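N-alpha-acetyltransferase 35, NatC auxiliary subunit (Saccharomyces cerevisiae, PDB 6YGA) serves as the auxiliary subunit of the NatC N-terminal acetyltransferase, which acetylates the N-terminal methionine of the L-A virus Gag protein. Local coordinates at residues 649-654 with 669-674; 327-330 with 334-337; 474-479 with 543-548. All blocks are in the same frame, centred on the assembly; numbering follows the deposited sequence.

Contact 1. Residues 649-654 with 669-674; sequences QGIKGG and ELSLEY
Ile651 and Leu672 meet side by side between two antiparallel helices. The methyl CG2 of Ile651 lies 3.9 Å from CD2 of Leu672, and the two side chains lie alongside with their ends pointing opposite ways. The contact is apolar, and no hydrogen bond crosses between the segments. The second side chain to reach Leu672 is Lys652. Its aliphatic part runs across the leucine at about a right angle, with CE 4.0 Å from Leu672 CD2. The chain is extended beyond CG, and its CG and CE methylenes lie against the leucine methyls.

The same methyl of Ile651 also meets Ser671. The serine OG sits 3.5 Å from Ile651 CG2 and 3.6 Å from Ile651 CD1, so two branches of the isoleucine close on the hydroxyl. With chi1 at 63°, this OG stands between the backbone N and the carbonyl carbon. From there it is placed to hydrogen-bond to the carbonyl oxygens of Gln668, in the first turn of its helix, and Val667, just before it, which share its one proton. The buried hydroxyl therefore has polar partners although its neighbour across the contact is a hydrocarbon.

The helix of Ile651 ends directly after this contact. Gly653 N still bonds to Gln649 O at 2.8 Å, and Gly654 then leaves the helix with a positive phi of 103°.

The axes of the two short helical segments run at 168° and approach to 10.2 Å. The contact thus joins the end of helix 619-653 to the beginning of helix 668-701, two helices joined by a loop of about fourteen residues in a helical hairpin. Ile651 also touches Thr664 of that loop, and Gln668 and Tyr675 of helix 668-701. On another side of this helix, Leu670 packs on Leu332 of the loop between helices 319-328 and 337-347.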
ATOM      1  N   GLN B 649      13.849  31.016  -5.947  1.00 50.68           N
ATOM      2  CA  GLN B 649      15.110  31.712  -6.196  1.00 55.79           C
ATOM      3  C   GLN B 649      16.207  31.201  -5.269  1.00 53.06           C
ATOM      4  O   GLN B 649      17.343  30.966  -5.699  1.00 52.49           O
ATOM      5  CB  GLN B 649      14.933  33.222  -6.024  1.00 62.43           C
ATOM      6  CG  GLN B 649      13.771  33.833  -6.793  1.00 70.10           C
ATOM      7  CD  GLN B 649      13.900  33.686  -8.295  1.00 77.34           C
ATOM      8  OE1 GLN B 649      14.984  33.430  -8.820  1.00 81.51           O
ATOM      9  NE2 GLN B 649      12.785  33.852  -8.996  1.00 79.40           N
ATOM     10  N   GLY B 650      15.882  31.026  -3.985  1.00 49.68           N
ATOM     11  CA  GLY B 650      16.873  30.532  -3.045  1.00 48.24           C
ATOM     12  C   GLY B 650      17.357  29.139  -3.392  1.00 46.50           C
ATOM     13  O   GLY B 650      18.546  28.835  -3.271  1.00 45.74           O
ATOM     14  N   ILE B 651      16.441  28.278  -3.840  1.00 46.66           N
ATOM     15  CA  ILE B 651      16.821  26.933  -4.265  1.00 46.81           C
ATOM     16  C   ILE B 651      17.759  26.997  -5.464  1.00 50.13           C
ATOM     17  O   ILE B 651      18.760  26.272  -5.526  1.00 52.74           O
ATOM     18  CB  ILE B 651      15.565  26.095  -4.568  1.00 44.14           C
ATOM     19  CG1 ILE B 651      14.752  25.864  -3.294  1.00 42.05           C
ATOM     20  CG2 ILE B 651      15.942  24.761  -5.183  1.00 45.04           C
ATOM     21  CD1 ILE B 651      13.448  25.134  -3.535  1.00 40.72           C
ATOM     22  N   LYS B 652      17.464  27.869  -6.431  1.00 50.09           N
ATOM     23  CA  LYS B 652      18.334  27.976  -7.599  1.00 50.89           C
ATOM     24  C   LYS B 652      19.683  28.583  -7.235  1.00 53.46           C
ATOM     25  O   LYS B 652      20.717  28.185  -7.782  1.00 56.62           O
ATOM     26  CB  LYS B 652      17.662  28.805  -8.692  1.00 49.71           C
ATOM     27  CG  LYS B 652      16.319  28.274  -9.154  1.00 49.03           C
ATOM     28  CD  LYS B 652      15.666  29.238 -10.130  1.00 50.14           C
ATOM     29  CE  LYS B 652      14.244  28.822 -10.451  1.00 50.12           C
ATOM     30  NZ  LYS B 652      13.604  29.786 -11.385  1.00 52.64           N
ATOM     31  N   GLY B 653      19.694  29.555  -6.320  1.00 51.38           N
ATOM     32  CA  GLY B 653      20.933  30.239  -5.993  1.00 51.17           C
ATOM     33  C   GLY B 653      21.894  29.401  -5.175  1.00 52.47           C
ATOM     34  O   GLY B 653      23.113  29.579  -5.271  1.00 55.49           O
ATOM     35  N   GLY B 654      21.374  28.485  -4.364  1.00 49.16           N
ATOM     36  CA  GLY B 654      22.203  27.678  -3.491  1.00 48.86           C
ATOM     37  C   GLY B 654      22.148  28.153  -2.051  1.00 48.72           C
ATOM     38  O   GLY B 654      21.467  29.119  -1.696  1.00 48.83           O
ATOM     39  N   GLU B 669      15.958  19.839  -8.677  1.00 45.81           N
ATOM     40  CA  GLU B 669      14.899  19.820  -9.680  1.00 47.49           C
ATOM     41  C   GLU B 669      13.557  19.418  -9.070  1.00 46.39           C
ATOM     42  O   GLU B 669      12.523  20.026  -9.371  1.00 46.43           O
ATOM     43  CB  GLU B 669      15.270  18.875 -10.826  1.00 52.04           C
ATOM     44  CG  GLU B 669      16.606  19.159 -11.509  1.00 57.55           C
ATOM     45  CD  GLU B 669      17.739  18.307 -10.965  1.00 60.66           C
ATOM     46  OE1 GLU B 669      17.869  18.203  -9.727  1.00 60.05           O
ATOM     47  OE2 GLU B 669      18.498  17.735 -11.776  1.00 61.83           O
ATOM     48  N   LEU B 670      13.554  18.397  -8.207  1.00 44.00           N
ATOM     49  CA  LEU B 670      12.298  17.920  -7.631  1.00 42.18           C
ATOM     50  C   LEU B 670      11.680  18.960  -6.703  1.00 40.03           C
ATOM     51  O   LEU B 670      10.454  19.114  -6.670  1.00 40.91           O
ATOM     52  CB  LEU B 670      12.520  16.600  -6.889  1.00 40.93           C
ATOM     53  CG  LEU B 670      12.871  15.377  -7.746  1.00 40.16           C
ATOM     54  CD1 LEU B 670      13.487  14.260  -6.909  1.00 40.00           C
ATOM     55  CD2 LEU B 670      11.649  14.866  -8.489  1.00 37.38           C
ATOM     56  N   SER B 671      12.505  19.686  -5.945  1.00 37.13           N
ATOM     57  CA  SER B 671      11.956  20.704  -5.055  1.00 39.13           C
ATOM     58  C   SER B 671      11.398  21.880  -5.848  1.00 40.01           C
ATOM     59  O   SER B 671      10.372  22.458  -5.470  1.00 42.03           O
ATOM     60  CB  SER B 671      13.014  21.170  -4.053  1.00 38.35           C
ATOM     61  OG  SER B 671      14.106  21.794  -4.704  1.00 42.73           O
ATOM     62  N   LEU B 672      12.054  22.247  -6.951  1.00 37.48           N
ATOM     63  CA  LEU B 672      11.502  23.273  -7.828  1.00 41.18           C
ATOM     64  C   LEU B 672      10.177  22.817  -8.423  1.00 47.41           C
ATOM     65  O   LEU B 672       9.205  23.580  -8.469  1.00 50.03           O
ATOM     66  CB  LEU B 672      12.498  23.613  -8.936  1.00 41.06           C
ATOM     67  CG  LEU B 672      13.738  24.403  -8.513  1.00 40.12           C
ATOM     68  CD1 LEU B 672      14.702  24.551  -9.678  1.00 39.04           C
ATOM     69  CD2 LEU B 672      13.341  25.767  -7.966  1.00 37.69           C
ATOM     70  N   GLU B 673      10.123  21.564  -8.881  1.00 48.83           N
ATOM     71  CA  GLU B 673       8.893  21.028  -9.451  1.00 48.02           C
ATOM     72  C   GLU B 673       7.767  21.034  -8.425  1.00 43.78           C
ATOM     73  O   GLU B 673       6.611  21.310  -8.761  1.00 45.66           O
ATOM     74  CB  GLU B 673       9.147  19.616  -9.981  1.00 51.59           C
ATOM     75  CG  GLU B 673       7.930  18.922 -10.568  1.00 55.40           C
ATOM     76  CD  GLU B 673       8.243  17.517 -11.056  1.00 58.26           C
ATOM     77  OE1 GLU B 673       9.441  17.188 -11.203  1.00 58.23           O
ATOM     78  OE2 GLU B 673       7.291  16.739 -11.283  1.00 57.88           O
ATOM     79  N   TYR B 674       8.093  20.748  -7.164  1.00 41.13           N
ATOM     80  CA  TYR B 674       7.090  20.786  -6.105  1.00 40.12           C
ATOM     81  C   TYR B 674       6.520  22.191  -5.927  1.00 40.38           C
ATOM     82  O   TYR B 674       5.298  22.382  -5.941  1.00 39.38           O
ATOM     83  CB  TYR B 674       7.699  20.284  -4.797  1.00 37.78           C
ATOM     84  CG  TYR B 674       6.877  20.621  -3.577  1.00 37.02           C
ATOM     85  CD1 TYR B 674       5.702  19.936  -3.301  1.00 37.84           C
ATOM     86  CD2 TYR B 674       7.274  21.622  -2.700  1.00 37.01           C
ATOM     87  CE1 TYR B 674       4.943  20.235  -2.192  1.00 35.17           C
ATOM     88  CE2 TYR B 674       6.521  21.930  -1.583  1.00 39.53           C
ATOM     89  CZ  TYR B 674       5.355  21.230  -1.336  1.00 39.83           C
ATOM     90  OH  TYR B 674       4.597  21.524  -0.228  1.00 42.15           O
TER

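Contact 2. Residues 327-330 with 334-337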
ATOM      1  N   LYS B 327      12.609  14.092   1.965  1.00 36.00           N
ATOM      2  CA  LYS B 327      11.329  14.782   1.847  1.00 37.16           C
ATOM      3  C   LYS B 327      10.853  14.853   0.403  1.00 36.99           C
ATOM      4  O   LYS B 327       9.648  14.978   0.161  1.00 38.92           O
ATOM      5  CB  LYS B 327      11.427  16.191   2.433  1.00 41.87           C
ATOM      6  CG  LYS B 327      11.503  16.224   3.948  1.00 48.43           C
ATOM      7  CD  LYS B 327      10.120  16.303   4.583  1.00 55.08           C
ATOM      8  CE  LYS B 327       9.489  17.671   4.356  1.00 61.16           C
ATOM      9  NZ  LYS B 327       8.176  17.827   5.047  1.00 64.63           N
ATOM     10  N   PHE B 328      11.770  14.768  -0.564  1.00 36.13           N
ATOM     11  CA  PHE B 328      11.439  15.045  -1.953  1.00 35.15           C
ATOM     12  C   PHE B 328      11.678  13.893  -2.921  1.00 37.29           C
ATOM     13  O   PHE B 328      11.066  13.893  -3.994  1.00 38.90           O
ATOM     14  CB  PHE B 328      12.229  16.264  -2.457  1.00 34.25           C
ATOM     15  CG  PHE B 328      11.716  17.582  -1.946  1.00 36.67           C
ATOM     16  CD1 PHE B 328      10.660  18.221  -2.578  1.00 36.95           C
ATOM     17  CD2 PHE B 328      12.293  18.189  -0.841  1.00 37.54           C
ATOM     18  CE1 PHE B 328      10.185  19.438  -2.117  1.00 35.77           C
ATOM     19  CE2 PHE B 328      11.823  19.408  -0.373  1.00 37.01           C
ATOM     20  CZ  PHE B 328      10.768  20.032  -1.013  1.00 36.18           C
ATOM     21  N   PHE B 329      12.534  12.921  -2.591  1.00 37.33           N
ATOM     22  CA  PHE B 329      12.899  11.922  -3.594  1.00 41.14           C
ATOM     23  C   PHE B 329      11.719  11.039  -3.973  1.00 41.01           C
ATOM     24  O   PHE B 329      11.670  10.520  -5.093  1.00 41.50           O
ATOM     25  CB  PHE B 329      14.070  11.066  -3.102  1.00 43.40           C
ATOM     26  CG  PHE B 329      13.656   9.782  -2.433  1.00 40.71           C
ATOM     27  CD1 PHE B 329      13.221   9.784  -1.119  1.00 38.72           C
ATOM     28  CD2 PHE B 329      13.720   8.572  -3.112  1.00 37.89           C
ATOM     29  CE1 PHE B 329      12.843   8.605  -0.494  1.00 39.34           C
ATOM     30  CE2 PHE B 329      13.343   7.389  -2.494  1.00 35.40           C
ATOM     31  CZ  PHE B 329      12.906   7.406  -1.182  1.00 37.05           C
ATOM     32  N   ASN B 330      10.758  10.870  -3.065  1.00 42.03           N
ATOM     33  CA  ASN B 330       9.622   9.979  -3.267  1.00 41.71           C
ATOM     34  C   ASN B 330       8.300  10.718  -3.102  1.00 43.98           C
ATOM     35  O   ASN B 330       7.277  10.101  -2.793  1.00 44.89           O
ATOM     36  CB  ASN B 330       9.710   8.802  -2.291  1.00 40.49           C
ATOM     37  CG  ASN B 330       8.821   7.636  -2.683  1.00 40.99           C
ATOM     38  OD1 ASN B 330       8.589   7.390  -3.865  1.00 46.75           O
ATOM     39  ND2 ASN B 330       8.306   6.924  -1.688  1.00 36.38           N
ATOM     40  N   GLN B 334       5.247   8.197  -6.877  1.00 50.10           N
ATOM     41  CA  GLN B 334       5.750   7.007  -6.205  1.00 45.53           C
ATOM     42  C   GLN B 334       6.879   6.373  -7.010  1.00 41.88           C
ATOM     43  O   GLN B 334       6.712   6.059  -8.191  1.00 43.58           O
ATOM     44  CB  GLN B 334       4.614   6.007  -5.994  1.00 47.34           C
ATOM     45  CG  GLN B 334       5.014   4.759  -5.225  1.00 48.76           C
ATOM     46  CD  GLN B 334       3.816   3.951  -4.764  1.00 49.03           C
ATOM     47  OE1 GLN B 334       2.833   4.504  -4.270  1.00 48.45           O
ATOM     48  NE2 GLN B 334       3.890   2.636  -4.929  1.00 49.65           N
ATOM     49  N   ARG B 335       8.028   6.187  -6.366  1.00 40.40           N
ATOM     50  CA  ARG B 335       9.189   5.611  -7.029  1.00 42.06           C
ATOM     51  C   ARG B 335       9.012   4.109  -7.228  1.00 44.15           C
ATOM     52  O   ARG B 335       8.189   3.457  -6.578  1.00 43.58           O
ATOM     53  CB  ARG B 335      10.460   5.875  -6.220  1.00 40.54           C
ATOM     54  CG  ARG B 335      10.884   7.333  -6.156  1.00 41.08           C
ATOM     55  CD  ARG B 335      11.415   7.822  -7.495  1.00 42.78           C
ATOM     56  NE  ARG B 335      11.902   9.197  -7.419  1.00 45.38           N
ATOM     57  CZ  ARG B 335      12.476   9.845  -8.428  1.00 48.66           C
ATOM     58  NH1 ARG B 335      12.640   9.243  -9.600  1.00 48.23           N
ATOM     59  NH2 ARG B 335      12.886  11.095  -8.267  1.00 49.85           N
ATOM     60  N   HIS B 336       9.811   3.561  -8.144  1.00 44.15           N
ATOM     61  CA  HIS B 336       9.819   2.125  -8.383  1.00 42.62           C
ATOM     62  C   HIS B 336      10.119   1.380  -7.086  1.00 42.78           C
ATOM     63  O   HIS B 336      10.883   1.854  -6.237  1.00 44.87           O
ATOM     64  CB  HIS B 336      10.855   1.790  -9.459  1.00 43.72           C
ATOM     65  CG  HIS B 336      10.719   0.415 -10.031  1.00 48.76           C
ATOM     66  ND1 HIS B 336      11.200  -0.708  -9.393  1.00 50.02           N
ATOM     67  CD2 HIS B 336      10.165  -0.019 -11.189  1.00 50.75           C
ATOM     68  CE1 HIS B 336      10.945  -1.775 -10.130  1.00 50.92           C
ATOM     69  NE2 HIS B 336      10.317  -1.384 -11.224  1.00 51.19           N
ATOM     70  N   VAL B 337       9.497   0.210  -6.924  1.00 40.87           N
ATOM     71  CA  VAL B 337       9.588  -0.511  -5.656  1.00 41.48           C
ATOM     72  C   VAL B 337      11.024  -0.942  -5.373  1.00 41.52           C
ATOM     73  O   VAL B 337      11.469  -0.934  -4.219  1.00 42.34           O
ATOM     74  CB  VAL B 337       8.612  -1.705  -5.645  1.00 43.52           C
ATOM     75  CG1 VAL B 337       8.921  -2.680  -6.777  1.00 43.56           C
ATOM     76  CG2 VAL B 337       8.634  -2.415  -4.295  1.00 42.23           C
TER
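The turn between helix 319-328 and helix 337-347 is tied by two hydrogen bonds, in which Asn330 and Phe329 receive N-H groups of Arg335. Arg335 NE reaches Phe329 O at 2.7 Å in an almost straight bond, with an N-H...O angle of 178°. The carbonyl oxygen lies in the guanidinium plane, and the donor arrives nearly along the C=O axis. Arg335 N gives the second bond, 2.8 Å to Asn330 OD1. This bond is a little less straight.

The side chains of Asn330 and Arg335 run alongside each other, head to tail. Their amide and guanidinium planes are 25° apart. The arginine chain bends at chi2 (-71°), which turns it back toward Phe329 and brings NE to the carbonyl. Its CG passes 3.2 Å from Asn330 OD1 and 4.3 Å from CD2 of the Phe329 ring. Asn330 CB rests over the centre of one face of that ring.

This is a helix-loop-helix connection within the NAA35-like, TPR-repeat region. His336 is the N-cap of the second helix, where its ND1 accepts a hydrogen bond from Ile338 N, and Asp306 of helix 298-311 holds the same corner by a salt bridge to Arg335 NH1 and a hydrogen bond from His336 N. The asparagine amide has its own partner, since ND2 bonds to Cys402 O, while Gln334 packs on Phe142 of the N-alpha-acetyltransferase 30 chain.

Contact 3. Residues 474-479 with 543-548. With EDO (1,2-ethanediol), chain C; EDO (1,2-ethanediol), chain D.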
ATOM      1  N   TYR B 474      -4.241  25.810  12.694  1.00 34.84           N
ATOM      2  CA  TYR B 474      -3.964  25.879  14.124  1.00 35.43           C
ATOM      3  C   TYR B 474      -2.601  25.272  14.453  1.00 36.07           C
ATOM      4  O   TYR B 474      -1.813  25.862  15.200  1.00 34.16           O
ATOM      5  CB  TYR B 474      -5.090  25.173  14.882  1.00 37.52           C
ATOM      6  CG  TYR B 474      -4.804  24.840  16.326  1.00 35.71           C
ATOM      7  CD1 TYR B 474      -4.994  25.784  17.329  1.00 36.19           C
ATOM      8  CD2 TYR B 474      -4.375  23.571  16.688  1.00 34.55           C
ATOM      9  CE1 TYR B 474      -4.745  25.475  18.655  1.00 38.29           C
ATOM     10  CE2 TYR B 474      -4.121  23.252  18.005  1.00 36.33           C
ATOM     11  CZ  TYR B 474      -4.308  24.207  18.986  1.00 41.62           C
ATOM     12  OH  TYR B 474      -4.056  23.891  20.300  1.00 45.27           O
ATOM     13  N   LEU B 475      -2.299  24.098  13.887  1.00 37.03           N
ATOM     14  CA  LEU B 475      -0.987  23.492  14.106  1.00 37.47           C
ATOM     15  C   LEU B 475       0.128  24.349  13.518  1.00 38.27           C
ATOM     16  O   LEU B 475       1.170  24.544  14.156  1.00 39.15           O
ATOM     17  CB  LEU B 475      -0.939  22.087  13.506  1.00 32.86           C
ATOM     18  CG  LEU B 475      -1.801  20.988  14.123  1.00 32.93           C
ATOM     19  CD1 LEU B 475      -1.504  19.667  13.429  1.00 28.62           C
ATOM     20  CD2 LEU B 475      -1.569  20.887  15.626  1.00 32.53           C
ATOM     21  N   SER B 476      -0.066  24.857  12.298  1.00 37.41           N
ATOM     22  CA  SER B 476       0.951  25.687  11.657  1.00 37.52           C
ATOM     23  C   SER B 476       1.200  26.974  12.430  1.00 36.00           C
ATOM     24  O   SER B 476       2.326  27.485  12.439  1.00 35.83           O
ATOM     25  CB  SER B 476       0.536  26.016  10.222  1.00 36.87           C
ATOM     26  OG  SER B 476       0.274  24.843   9.475  1.00 37.44           O
ATOM     27  N   HIS B 477       0.164  27.523  13.067  1.00 36.91           N
ATOM     28  CA  HIS B 477       0.359  28.724  13.871  1.00 37.82           C
ATOM     29  C   HIS B 477       1.265  28.433  15.058  1.00 36.51           C
ATOM     30  O   HIS B 477       2.147  29.233  15.386  1.00 36.75           O
ATOM     31  CB  HIS B 477      -0.992  29.275  14.335  1.00 41.61           C
ATOM     32  CG  HIS B 477      -0.895  30.536  15.140  1.00 50.03           C
ATOM     33  ND1 HIS B 477      -0.826  30.536  16.516  1.00 52.73           N
ATOM     34  CD2 HIS B 477      -0.871  31.836  14.762  1.00 51.84           C
ATOM     35  CE1 HIS B 477      -0.756  31.781  16.952  1.00 54.29           C
ATOM     36  NE2 HIS B 477      -0.782  32.590  15.908  1.00 54.24           N
ATOM     37  N   HIS B 478       1.079  27.276  15.702  1.00 36.19           N
ATOM     38  CA  HIS B 478       1.947  26.901  16.813  1.00 39.15           C
ATOM     39  C   HIS B 478       3.362  26.596  16.336  1.00 39.60           C
ATOM     40  O   HIS B 478       4.338  26.909  17.031  1.00 37.53           O
ATOM     41  CB  HIS B 478       1.364  25.701  17.559  1.00 41.33           C
ATOM     42  CG  HIS B 478       0.259  26.057  18.502  1.00 46.50           C
ATOM     43  ND1 HIS B 478       0.463  26.232  19.854  1.00 48.74           N
ATOM     44  CD2 HIS B 478      -1.061  26.275  18.290  1.00 47.71           C
ATOM     45  CE1 HIS B 478      -0.682  26.541  20.434  1.00 49.90           C
ATOM     46  NE2 HIS B 478      -1.623  26.574  19.508  1.00 49.94           N
ATOM     47  N   LEU B 479       3.498  25.986  15.156  1.00 37.78           N
ATOM     48  CA  LEU B 479       4.832  25.715  14.631  1.00 39.07           C
ATOM     49  C   LEU B 479       5.554  27.007  14.270  1.00 37.95           C
ATOM     50  O   LEU B 479       6.761  27.136  14.507  1.00 37.24           O
ATOM     51  CB  LEU B 479       4.747  24.786  13.420  1.00 39.14           C
ATOM     52  CG  LEU B 479       6.092  24.400  12.801  1.00 36.73           C
ATOM     53  CD1 LEU B 479       7.054  23.893  13.867  1.00 34.24           C
ATOM     54  CD2 LEU B 479       5.898  23.355  11.721  1.00 35.92           C
ATOM     55  N   LYS B 543       9.360  30.677   6.251  1.00 41.60           N
ATOM     56  CA  LYS B 543       8.695  30.982   4.988  1.00 44.11           C
ATOM     57  C   LYS B 543       7.829  29.818   4.522  1.00 43.52           C
ATOM     58  O   LYS B 543       6.732  30.029   3.993  1.00 42.14           O
ATOM     59  CB  LYS B 543       9.723  31.342   3.916  1.00 48.36           C
ATOM     60  CG  LYS B 543       9.895  32.833   3.710  1.00 54.87           C
ATOM     61  CD  LYS B 543      10.341  33.153   2.292  1.00 60.00           C
ATOM     62  CE  LYS B 543      10.226  34.642   2.019  1.00 64.81           C
ATOM     63  NZ  LYS B 543       8.829  35.128   2.205  1.00 65.60           N
ATOM     64  N   GLU B 544       8.302  28.584   4.705  1.00 42.89           N
ATOM     65  CA  GLU B 544       7.509  27.438   4.275  1.00 44.94           C
ATOM     66  C   GLU B 544       6.272  27.260   5.146  1.00 41.67           C
ATOM     67  O   GLU B 544       5.182  26.987   4.631  1.00 42.58           O
ATOM     68  CB  GLU B 544       8.352  26.165   4.286  1.00 52.00           C
ATOM     69  CG  GLU B 544       7.550  24.933   3.901  1.00 58.87           C
ATOM     70  CD  GLU B 544       8.413  23.729   3.597  1.00 65.88           C
ATOM     71  OE1 GLU B 544       9.176  23.300   4.487  1.00 71.18           O
ATOM     72  OE2 GLU B 544       8.327  23.212   2.463  1.00 67.63           O
ATOM     73  N   ILE B 545       6.417  27.413   6.465  1.00 38.81           N
ATOM     74  CA  ILE B 545       5.273  27.200   7.347  1.00 35.96           C
ATOM     75  C   ILE B 545       4.250  28.317   7.181  1.00 35.87           C
ATOM     76  O   ILE B 545       3.045  28.092   7.348  1.00 37.81           O
ATOM     77  CB  ILE B 545       5.732  27.055   8.812  1.00 37.66           C
ATOM     78  CG1 ILE B 545       4.586  26.525   9.673  1.00 38.83           C
ATOM     79  CG2 ILE B 545       6.229  28.378   9.368  1.00 39.28           C
ATOM     80  CD1 ILE B 545       4.018  25.206   9.173  1.00 38.75           C
ATOM     81  N   ASN B 546       4.697  29.529   6.846  1.00 34.29           N
ATOM     82  CA  ASN B 546       3.751  30.607   6.581  1.00 35.67           C
ATOM     83  C   ASN B 546       2.985  30.371   5.286  1.00 35.23           C
ATOM     84  O   ASN B 546       1.825  30.783   5.169  1.00 34.43           O
ATOM     85  CB  ASN B 546       4.474  31.952   6.544  1.00 36.84           C
ATOM     86  CG  ASN B 546       4.581  32.590   7.916  1.00 42.25           C
ATOM     87  OD1 ASN B 546       3.583  33.038   8.482  1.00 44.70           O
ATOM     88  ND2 ASN B 546       5.793  32.638   8.456  1.00 43.43           N
ATOM     89  N   ILE B 547       3.607  29.705   4.310  1.00 34.77           N
ATOM     90  CA  ILE B 547       2.883  29.319   3.104  1.00 36.52           C
ATOM     91  C   ILE B 547       1.811  28.294   3.444  1.00 37.16           C
ATOM     92  O   ILE B 547       0.657  28.411   3.015  1.00 38.47           O
ATOM     93  CB  ILE B 547       3.857  28.792   2.037  1.00 34.55           C
ATOM     94  CG1 ILE B 547       4.715  29.933   1.499  1.00 34.77           C
ATOM     95  CG2 ILE B 547       3.103  28.119   0.902  1.00 30.50           C
ATOM     96  CD1 ILE B 547       5.819  29.470   0.582  1.00 35.28           C
ATOM     97  N   THR B 548       2.175  27.284   4.239  1.00 35.69           N
ATOM     98  CA  THR B 548       1.198  26.296   4.690  1.00 35.82           C
ATOM     99  C   THR B 548       0.075  26.963   5.470  1.00 36.80           C
ATOM    100  O   THR B 548      -1.107  26.673   5.253  1.00 37.50           O
ATOM    101  CB  THR B 548       1.880  25.232   5.552  1.00 36.64           C
ATOM    102  OG1 THR B 548       2.788  24.470   4.749  1.00 39.72           O
ATOM    103  CG2 THR B 548       0.847  24.294   6.164  1.00 34.83           C
TER
HETATM  104  C1  EDO C 820       4.092  24.755   1.984  1.00 48.30           C
HETATM  105  O1  EDO C 820       3.125  23.751   2.323  1.00 47.03           O
HETATM  106  C2  EDO C 820       5.317  24.120   1.340  1.00 51.13           C
HETATM  107  O2  EDO C 820       5.709  22.949   2.065  1.00 55.20           O
HETATM  108  C1  EDO D 824       8.137  18.683   1.122  1.00 67.99           C
HETATM  109  O1  EDO D 824       7.053  17.752   1.217  1.00 69.22           O
HETATM  110  C2  EDO D 824       7.799  19.937   1.918  1.00 67.69           C
HETATM  111  O2  EDO D 824       8.921  20.828   1.915  1.00 68.10           O
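Ile545 is the centre of this contact and lies between Ser476 and Leu479 of the opposing helix. Its CG1 is anti to the backbone N (chi1 -167°), which carries CD1 across to the other helix. CD1 lies 3.7 Å from Leu479 CD2 and an equal 3.7 Å from Ser476 CB. The isoleucine and leucine side chains cross obliquely, methyl against methyl. CG1 of Ile545 also comes close to the carbonyl oxygen of Ser476.

One turn further along, Thr548 turns its methyl CG2 toward Ser476 OG, 3.4 Å away. This is a packing contact. The serine hydroxyl is hydrogen-bonded within its own helix, to Val472 O, which gives the buried polar atom a partner.

The other branch of Thr548 serves a different side. OG1 is hydrogen-bonded at 2.6 Å to O1 of an ethanediol in chain C, probably from the crystallisation liquor. Glu544 OE2 receives bonds from two such molecules, 2.7 Å from O2 of the ethanediol in chain C and 2.5 Å from O2 of the one in chain D. The extended chain brings this one carboxylate oxygen to both diols.

Leu475 and Leu479 pack on helix 433-456, while Ile547 packs on helix 619-653. The two segments run antiparallel at 158°, with axes 9.3 Å apart and Ser476 opposite Ile545. CA of Ser476 and CA of Ile545 are 6.3 Å apart, consistent with the small serine side chain at this point. Such antiparallel packing of two long helices joined by a short turn, here 465-506 and 511-564, is typical of an alpha-helical hairpin.

Contacts 1 and 2 touch directly, although their centres are about 17 Å apart. Leu670 CD1 lies 3.5 Å from Arg335 NH2, and Phe328 CE1 lies 3.7 Å from Ser671 CA. Helix 668-701 therefore joins the hairpin of contact 1 to the turn of contact 2. Contact 3 touches neither, with nearest atoms about 5 Å away in both cases; its centre is about 20 Å from that of contact 1 and about 25 Å from that of contact 2. Helix 619-653 bridges contacts 1 and 3, since it carries residues 649-654 and also packs on Ile547. The ethanediols beside contact 3 are also hydrogen-bonded to Tyr674 and Lys331. Contact 2 alone meets the N-alpha-acetyltransferase 30 chain, through Gln334.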